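Long-range contact in SCO1/SenC family lipoprotein (Bacillus anthracis, PDB 4HDE), which probably acts as a membrane-attached, thioredoxin-like copper chaperone in the assembly of cytochrome c oxidase, as in other SCO1/SenC proteins: residues Val34-Gln45 against Gly129-Ile140. Residues are numbered along the deposited sequence; the frame is centred on the assembly and turned at random. Where two conformers were deposited one is given.
Sequences VWVADFMFTNCQ and GQVIHGTSFYLI
The Phe41 ring lies between Val131 and Cys44: Val131 CB sits over one face, 4.1 Å from the centroid, and Cys44 CB covers the opposite face. The His133 imidazole meets its edge rim to rim, planes at 87°. With chi1 at 67°, Phe41 CG is tucked over its own backbone, which places the ring there. Over one face of Trp35, Ile140 CD1 makes a CH-pi contact 3.7 Å from the six-membered ring's centroid.

The Gln130 amide, stacked on that of Gln45 (planes 29° apart), ties down the end of the type I turn Phe41-Cys44: NE2 donates in its amide plane to Asn43 O (3.0 Å), while OE1 accepts from Gln45 N just beyond (2.9 Å).

Paired backbone bonds at Trp35-Ile140 and Ala37-Tyr138 define the antiparallel register. Beyond them one water replaces direct pairing, accepting from Phe39 N (2.9 Å) and donating to Gly134 O and Ser136 O.

Cys48, second cysteine of the CxxxC motif begun by Cys44, touches His133, consistent with the Cys-Cys-His copper site of SCO relatives. Strand 35-40 is central in the mixed, thioredoxin-like sheet, between 70-75 and 136-140, with 146-151 outermost; helix 158-169 packs on Val36 and Leu139, and helix 108-119 sets Phe119 edge-to-face with Phe39 and Tyr138.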
loop_
_atom_site.group_PDB
_atom_site.type_symbol
_atom_site.label_atom_id
_atom_site.label_comp_id
_atom_site.label_asym_id
_atom_site.label_seq_id
_atom_site.Cartn_x
_atom_site.Cartn_y
_atom_site.Cartn_z
ATOM N N VAL A 34 -7.675 8.586 -5.525
ATOM C CA VAL A 34 -7.465 8.418 -4.097
ATOM C C VAL A 34 -6.945 7.001 -3.918
ATOM O O VAL A 34 -7.516 6.047 -4.464
ATOM C CB VAL A 34 -8.793 8.611 -3.329
ATOM C CG1 VAL A 34 -8.637 8.274 -1.837
ATOM C CG2 VAL A 34 -9.295 10.040 -3.506
ATOM N N TRP A 35 -5.852 6.851 -3.181
ATOM C CA TRP A 35 -5.309 5.522 -2.973
ATOM C C TRP A 35 -4.757 5.289 -1.579
ATOM O O TRP A 35 -4.479 6.220 -0.831
ATOM C CB TRP A 35 -4.295 5.146 -4.060
ATOM C CG TRP A 35 -3.109 6.054 -4.288
ATOM C CD1 TRP A 35 -3.121 7.301 -4.834
ATOM C CD2 TRP A 35 -1.727 5.735 -4.058
ATOM N NE1 TRP A 35 -1.835 7.787 -4.946
ATOM C CE2 TRP A 35 -0.964 6.843 -4.472
ATOM C CE3 TRP A 35 -1.065 4.618 -3.539
ATOM C CZ2 TRP A 35 0.429 6.876 -4.374
ATOM C CZ3 TRP A 35 0.325 4.650 -3.451
ATOM C CH2 TRP A 35 1.052 5.771 -3.860
ATOM N N VAL A 36 -4.674 4.011 -1.231
ATOM C CA VAL A 36 -4.175 3.589 0.067
ATOM C C VAL A 36 -2.964 2.706 -0.158
ATOM O O VAL A 36 -3.007 1.785 -0.975
ATOM C CB VAL A 36 -5.238 2.796 0.829
ATOM C CG1 VAL A 36 -4.732 2.401 2.202
ATOM C CG2 VAL A 36 -6.513 3.619 0.957
ATOM N N ALA A 37 -1.884 2.998 0.558
ATOM C CA ALA A 37 -0.625 2.264 0.411
ATOM C C ALA A 37 -0.244 1.510 1.689
ATOM O O ALA A 37 -0.474 1.988 2.809
ATOM C CB ALA A 37 0.489 3.215 0.034
ATOM N N ASP A 38 0.344 0.328 1.511
ATOM C CA ASP A 38 1.088 -0.311 2.582
ATOM C C ASP A 38 2.379 -0.942 2.052
ATOM O O ASP A 38 2.615 -0.968 0.839
ATOM C CB ASP A 38 0.211 -1.290 3.389
ATOM C CG ASP A 38 -0.130 -2.566 2.635
ATOM O OD1 ASP A 38 0.080 -2.643 1.412
ATOM O OD2 ASP A 38 -0.650 -3.519 3.283
ATOM N N PHE A 39 3.198 -1.427 2.982
ATOM C CA PHE A 39 4.471 -2.097 2.697
ATOM C C PHE A 39 4.414 -3.498 3.286
ATOM O O PHE A 39 3.983 -3.673 4.423
ATOM C CB PHE A 39 5.631 -1.305 3.304
ATOM C CG PHE A 39 5.881 0.005 2.618
ATOM C CD1 PHE A 39 6.844 0.104 1.629
ATOM C CD2 PHE A 39 5.147 1.138 2.947
ATOM C CE1 PHE A 39 7.080 1.309 0.976
ATOM C CE2 PHE A 39 5.381 2.347 2.294
ATOM C CZ PHE A 39 6.347 2.427 1.305
HETATM N N MSE A 40 4.853 -4.489 2.525
HETATM C CA MSE A 40 4.762 -5.880 2.958
HETATM C C MSE A 40 5.729 -6.752 2.176
HETATM O O MSE A 40 6.449 -6.274 1.309
HETATM C CB MSE A 40 3.339 -6.393 2.762
HETATM C CG MSE A 40 2.772 -6.100 1.381
HETATM SE SE MSE A 40 1.676 -7.549 0.700
HETATM C CE MSE A 40 3.095 -8.738 0.102
ATOM N N PHE A 41 5.779 -8.035 2.514
ATOM C CA PHE A 41 6.566 -8.986 1.734
ATOM C C PHE A 41 5.957 -10.368 1.851
ATOM O O PHE A 41 5.344 -10.692 2.864
ATOM C CB PHE A 41 8.071 -8.955 2.079
ATOM C CG PHE A 41 8.419 -9.425 3.470
ATOM C CD1 PHE A 41 9.121 -10.609 3.667
ATOM C CD2 PHE A 41 8.096 -8.649 4.572
ATOM C CE1 PHE A 41 9.456 -11.024 4.951
ATOM C CE2 PHE A 41 8.436 -9.056 5.853
ATOM C CZ PHE A 41 9.098 -10.239 6.042
ATOM N N THR A 42 6.101 -11.179 0.809
ATOM C CA THR A 42 5.352 -12.433 0.747
ATOM C C THR A 42 5.878 -13.523 1.669
ATOM O O THR A 42 5.138 -14.439 2.014
ATOM C CB THR A 42 5.217 -12.996 -0.692
ATOM O OG1 THR A 42 6.463 -13.542 -1.131
ATOM C CG2 THR A 42 4.756 -11.910 -1.657
ATOM N N ASN A 43 7.136 -13.432 2.083
ATOM C CA ASN A 43 7.685 -14.437 2.990
ATOM C C ASN A 43 7.570 -14.060 4.464
ATOM O O ASN A 43 8.223 -14.657 5.315
ATOM C CB ASN A 43 9.131 -14.770 2.626
ATOM C CG ASN A 43 9.226 -15.661 1.403
ATOM O OD1 ASN A 43 8.967 -16.864 1.477
ATOM N ND2 ASN A 43 9.588 -15.075 0.267
ATOM N N CYS A 44 6.730 -13.078 4.760
ATOM C CA CYS A 44 6.539 -12.624 6.135
ATOM C C CYS A 44 5.871 -13.694 6.997
ATOM O O CYS A 44 4.835 -14.234 6.631
ATOM C CB CYS A 44 5.730 -11.327 6.177
ATOM S SG CYS A 44 5.385 -10.785 7.866
ATOM N N GLN A 45 6.470 -13.985 8.147
ATOM C CA GLN A 45 5.958 -15.013 9.054
ATOM C C GLN A 45 5.099 -14.418 10.166
ATOM O O GLN A 45 4.602 -15.137 11.043
ATOM C CB GLN A 45 7.114 -15.812 9.651
ATOM C CG GLN A 45 7.905 -16.588 8.618
ATOM C CD GLN A 45 9.102 -17.298 9.217
ATOM O OE1 GLN A 45 9.613 -16.905 10.268
ATOM N NE2 GLN A 45 9.554 -18.355 8.551
ATOM N N GLY A 129 16.101 -12.781 7.249
ATOM C CA GLY A 129 15.255 -12.550 6.091
ATOM C C GLY A 129 13.907 -11.932 6.404
ATOM O O GLY A 129 13.135 -11.642 5.491
ATOM N N GLN A 130 13.607 -11.726 7.683
ATOM C CA GLN A 130 12.320 -11.150 8.055
ATOM C C GLN A 130 12.424 -9.629 8.083
ATOM O O GLN A 130 12.766 -9.023 9.105
ATOM C CB GLN A 130 11.832 -11.717 9.391
ATOM C CG GLN A 130 11.425 -13.189 9.312
ATOM C CD GLN A 130 10.210 -13.413 8.420
ATOM O OE1 GLN A 130 9.102 -12.990 8.739
ATOM N NE2 GLN A 130 10.424 -14.064 7.286
ATOM N N VAL A 131 12.133 -9.030 6.932
ATOM C CA VAL A 131 12.334 -7.611 6.694
ATOM C C VAL A 131 11.590 -6.738 7.687
ATOM O O VAL A 131 10.400 -6.934 7.940
ATOM C CB VAL A 131 11.899 -7.237 5.263
ATOM C CG1 VAL A 131 12.293 -5.820 4.949
ATOM C CG2 VAL A 131 12.515 -8.183 4.240
ATOM N N ILE A 132 12.311 -5.779 8.251
ATOM C CA ILE A 132 11.723 -4.715 9.055
ATOM C C ILE A 132 11.084 -3.675 8.135
ATOM O O ILE A 132 11.706 -3.217 7.185
ATOM C CB ILE A 132 12.824 -4.036 9.892
ATOM C CG1 ILE A 132 13.404 -5.036 10.902
ATOM C CG2 ILE A 132 12.276 -2.773 10.563
ATOM C CD1 ILE A 132 14.698 -4.592 11.609
ATOM N N HIS A 133 9.837 -3.301 8.410
ATOM C CA HIS A 133 9.145 -2.305 7.601
ATOM C C HIS A 133 7.970 -1.762 8.404
ATOM O O HIS A 133 7.594 -2.342 9.425
ATOM C CB HIS A 133 8.632 -2.927 6.300
ATOM C CG HIS A 133 7.643 -4.029 6.524
ATOM N ND1 HIS A 133 6.281 -3.817 6.557
ATOM C CD2 HIS A 133 7.824 -5.349 6.762
ATOM C CE1 HIS A 133 5.666 -4.960 6.798
ATOM N NE2 HIS A 133 6.578 -5.907 6.928
ATOM N N GLY A 134 7.395 -0.656 7.943
ATOM C CA GLY A 134 6.274 -0.056 8.646
ATOM C C GLY A 134 4.991 -0.844 8.456
ATOM O O GLY A 134 4.795 -1.484 7.419
ATOM N N THR A 135 4.104 -0.775 9.441
ATOM C CA THR A 135 2.853 -1.526 9.388
ATOM C C THR A 135 1.634 -0.631 9.179
ATOM O O THR A 135 0.492 -1.061 9.386
ATOM C CB THR A 135 2.655 -2.351 10.669
ATOM O OG1 THR A 135 2.733 -1.480 11.796
ATOM C CG2 THR A 135 3.734 -3.424 10.790
ATOM N N SER A 136 1.855 0.611 8.780
ATOM C CA SER A 136 0.734 1.539 8.602
ATOM C C SER A 136 0.055 1.394 7.245
ATOM O O SER A 136 0.635 0.867 6.290
ATOM C CB SER A 136 1.206 2.988 8.743
ATOM O OG SER A 136 1.716 3.243 10.037
ATOM N N PHE A 137 -1.182 1.877 7.169
ATOM C CA PHE A 137 -1.833 2.166 5.897
ATOM C C PHE A 137 -1.779 3.686 5.705
ATOM O O PHE A 137 -1.998 4.435 6.653
ATOM C CB PHE A 137 -3.308 1.749 5.914
ATOM C CG PHE A 137 -3.557 0.252 5.968
ATOM C CD1 PHE A 137 -2.541 -0.682 5.754
ATOM C CD2 PHE A 137 -4.851 -0.210 6.195
ATOM C CE1 PHE A 137 -2.814 -2.051 5.807
ATOM C CE2 PHE A 137 -5.130 -1.565 6.247
ATOM C CZ PHE A 137 -4.118 -2.486 6.047
ATOM N N TYR A 138 -1.513 4.131 4.486
ATOM C CA TYR A 138 -1.431 5.551 4.167
ATOM C C TYR A 138 -2.472 5.935 3.136
ATOM O O TYR A 138 -2.605 5.267 2.113
ATOM C CB TYR A 138 -0.045 5.882 3.609
ATOM C CG TYR A 138 1.079 5.519 4.538
ATOM C CD1 TYR A 138 1.541 6.417 5.491
ATOM C CD2 TYR A 138 1.679 4.274 4.467
ATOM C CE1 TYR A 138 2.582 6.077 6.344
ATOM C CE2 TYR A 138 2.710 3.926 5.316
ATOM C CZ TYR A 138 3.153 4.826 6.248
ATOM O OH TYR A 138 4.187 4.473 7.089
ATOM N N LEU A 139 -3.192 7.019 3.398
ATOM C CA LEU A 139 -4.185 7.541 2.466
ATOM C C LEU A 139 -3.569 8.687 1.679
ATOM O O LEU A 139 -3.112 9.672 2.264
ATOM C CB LEU A 139 -5.432 8.017 3.215
ATOM C CG LEU A 139 -6.561 8.594 2.364
ATOM C CD1 LEU A 139 -7.143 7.526 1.461
ATOM C CD2 LEU A 139 -7.638 9.188 3.265
ATOM N N ILE A 140 -3.583 8.555 0.355
ATOM C CA ILE A 140 -2.984 9.527 -0.553
ATOM C C ILE A 140 -4.090 10.154 -1.400
ATOM O O ILE A 140 -4.964 9.450 -1.911
ATOM C CB ILE A 140 -1.912 8.857 -1.448
ATOM C CG1 ILE A 140 -0.769 8.319 -0.583
ATOM C CG2 ILE A 140 -1.330 9.831 -2.439
ATOM C CD1 ILE A 140 -0.725 6.820 -0.470
HETATM O O HOH W 1 2.991 -0.288 5.604
#